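Local atomic coordinates of spherulin-4 (Aspergillus clavatus, PDB entry 5C5G), a protein that is a glycoside hydrolase with a (beta/alpha) barrel fold, probably acting in galactosaminogalactan biosynthesis, for which the Aspergillus fumigatus Sph3 is required. Residues 91-96 against 134-139. Sequence-based numbering, arbitrary orientation.
Sequences RDIETY and TDVVKG
I93 reaches from helix 86-103 to V136 and V137 of helix 124-139, joining two successive outer helices of the (beta/alpha)8 barrel. V136 CG1 packs against both I93 CD1 and I93 CG2, 4.0 Å from each. In I93, chi1 of -65° puts CG2 anti to the backbone N and chi2 of 168° extends CD1 away from CA, so both methyls reach V136 CG1. I93 CD1 lies 4.2 Å from V137 CG2. Isoleucine suits this place because its longer branch spans helices whose nearest CA atoms, those of I93 and V137, are 7.0 Å apart; the short, branched valines present methyls close to their own backbone. Inward, I93 and V137 both touch F115 of strand 112-116, so the tight part continues into the layer between helices and barrel.

The contact loosens toward E94, which is partly exposed and makes no contact with 134-139; its carboxylate forms a salt bridge with R90. On another side of helix 86-103, R91 NH2 binds D92 OD1 at 2.9 Å in the guanidinium plane, while T95 OG1 sits over one guanidinium face and donates to R91 O. Between the two segments there is no hydrogen bond or salt bridge: several polar side chains pair elsewhere, as K138 with D166, and the helices meet through nondirectional van der Waals and hydrophobic contact, which depends on shape and burial rather than bond geometry.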
loop_
_atom_site.group_PDB
_atom_site.type_symbol
_atom_site.label_atom_id
_atom_site.label_comp_id
_atom_site.label_asym_id
_atom_site.label_seq_id
_atom_site.Cartn_x
_atom_site.Cartn_y
_atom_site.Cartn_z
ATOM N N ARG A 91 18.242 -7.951 -3.356
ATOM C CA ARG A 91 17.930 -8.951 -4.379
ATOM C C ARG A 91 16.456 -8.859 -4.748
ATOM O O ARG A 91 16.089 -8.897 -5.928
ATOM C CB ARG A 91 18.279 -10.365 -3.913
ATOM C CG ARG A 91 17.862 -11.456 -4.895
ATOM C CD ARG A 91 16.448 -11.968 -4.643
ATOM N NE ARG A 91 16.065 -12.944 -5.654
ATOM C CZ ARG A 91 14.826 -13.382 -5.827
ATOM N NH1 ARG A 91 14.567 -14.267 -6.775
ATOM N NH2 ARG A 91 13.852 -12.961 -5.032
ATOM N N ASP A 92 15.590 -8.717 -3.763
ATOM C CA ASP A 92 14.166 -8.671 -4.047
ATOM C C ASP A 92 13.808 -7.400 -4.822
ATOM O O ASP A 92 13.033 -7.438 -5.781
ATOM C CB ASP A 92 13.332 -8.766 -2.766
ATOM C CG ASP A 92 13.338 -10.147 -2.156
ATOM O OD1 ASP A 92 13.765 -11.119 -2.815
ATOM O OD2 ASP A 92 12.906 -10.267 -0.986
ATOM N N ILE A 93 14.355 -6.253 -4.416
ATOM C CA ILE A 93 14.106 -5.008 -5.138
ATOM C C ILE A 93 14.519 -5.167 -6.595
ATOM O O ILE A 93 13.780 -4.792 -7.520
ATOM C CB ILE A 93 14.907 -3.845 -4.518
ATOM C CG1 ILE A 93 14.427 -3.549 -3.087
ATOM C CG2 ILE A 93 14.777 -2.601 -5.381
ATOM C CD1 ILE A 93 15.365 -2.624 -2.314
ATOM N N GLU A 94 15.721 -5.677 -6.806
ATOM C CA GLU A 94 16.276 -5.817 -8.148
ATOM C C GLU A 94 15.500 -6.819 -8.989
ATOM O O GLU A 94 15.432 -6.697 -10.206
ATOM C CB GLU A 94 17.754 -6.184 -8.070
ATOM C CG GLU A 94 18.566 -4.997 -7.556
ATOM C CD GLU A 94 20.041 -5.265 -7.447
ATOM O OE1 GLU A 94 20.444 -6.441 -7.559
ATOM O OE2 GLU A 94 20.793 -4.281 -7.251
ATOM N N THR A 95 14.929 -7.822 -8.353
ATOM C CA THR A 95 14.125 -8.815 -9.061
ATOM C C THR A 95 12.893 -8.134 -9.644
ATOM O O THR A 95 12.613 -8.252 -10.835
ATOM C CB THR A 95 13.743 -9.980 -8.120
ATOM O OG1 THR A 95 14.938 -10.638 -7.661
ATOM C CG2 THR A 95 12.891 -10.999 -8.835
ATOM N N TYR A 96 12.149 -7.398 -8.826
ATOM C CA TYR A 96 11.015 -6.640 -9.361
ATOM C C TYR A 96 11.460 -5.686 -10.460
ATOM O O TYR A 96 10.792 -5.556 -11.498
ATOM C CB TYR A 96 10.341 -5.813 -8.274
ATOM C CG TYR A 96 9.476 -6.555 -7.274
ATOM C CD1 TYR A 96 8.307 -7.203 -7.649
ATOM C CD2 TYR A 96 9.834 -6.587 -5.936
ATOM C CE1 TYR A 96 7.519 -7.851 -6.728
ATOM C CE2 TYR A 96 9.065 -7.226 -5.005
ATOM C CZ TYR A 96 7.892 -7.860 -5.399
ATOM O OH TYR A 96 7.083 -8.519 -4.513
ATOM N N THR A 134 16.025 3.284 0.193
ATOM C CA THR A 134 15.421 4.294 -0.656
ATOM C C THR A 134 16.344 4.654 -1.814
ATOM O O THR A 134 15.888 4.793 -2.956
ATOM C CB THR A 134 14.986 5.509 0.171
ATOM O OG1 THR A 134 13.848 5.098 0.924
ATOM C CG2 THR A 134 14.592 6.684 -0.708
ATOM N N ASP A 135 17.636 4.807 -1.543
ATOM C CA ASP A 135 18.588 5.072 -2.618
ATOM C C ASP A 135 18.574 3.969 -3.670
ATOM O O ASP A 135 18.648 4.232 -4.865
ATOM C CB ASP A 135 20.009 5.238 -2.054
ATOM C CG ASP A 135 20.223 6.573 -1.360
ATOM O OD1 ASP A 135 19.375 7.480 -1.499
ATOM O OD2 ASP A 135 21.266 6.712 -0.689
ATOM N N VAL A 136 18.489 2.728 -3.224
ATOM C CA VAL A 136 18.422 1.607 -4.151
ATOM C C VAL A 136 17.163 1.680 -5.006
ATOM O O VAL A 136 17.221 1.541 -6.233
ATOM C CB VAL A 136 18.499 0.251 -3.417
ATOM C CG1 VAL A 136 18.285 -0.913 -4.387
ATOM C CG2 VAL A 136 19.841 0.105 -2.720
ATOM N N VAL A 137 16.011 1.920 -4.393
ATOM C CA VAL A 137 14.790 2.006 -5.167
ATOM C C VAL A 137 14.858 3.151 -6.169
ATOM O O VAL A 137 14.503 2.984 -7.346
ATOM C CB VAL A 137 13.591 2.190 -4.255
ATOM C CG1 VAL A 137 12.317 2.445 -5.062
ATOM C CG2 VAL A 137 13.418 0.961 -3.400
ATOM N N LYS A 138 15.305 4.317 -5.722
ATOM C CA LYS A 138 15.359 5.494 -6.589
ATOM C C LYS A 138 16.383 5.347 -7.705
ATOM O O LYS A 138 16.272 6.022 -8.726
ATOM C CB LYS A 138 15.677 6.747 -5.773
ATOM C CG LYS A 138 14.646 7.091 -4.702
ATOM C CD LYS A 138 13.294 7.513 -5.257
ATOM C CE LYS A 138 12.346 7.937 -4.122
ATOM N NZ LYS A 138 10.906 8.090 -4.547
ATOM N N GLY A 139 17.390 4.494 -7.521
ATOM C CA GLY A 139 18.478 4.381 -8.479
ATOM C C GLY A 139 18.446 3.170 -9.392
ATOM O O GLY A 139 19.317 3.013 -10.250
#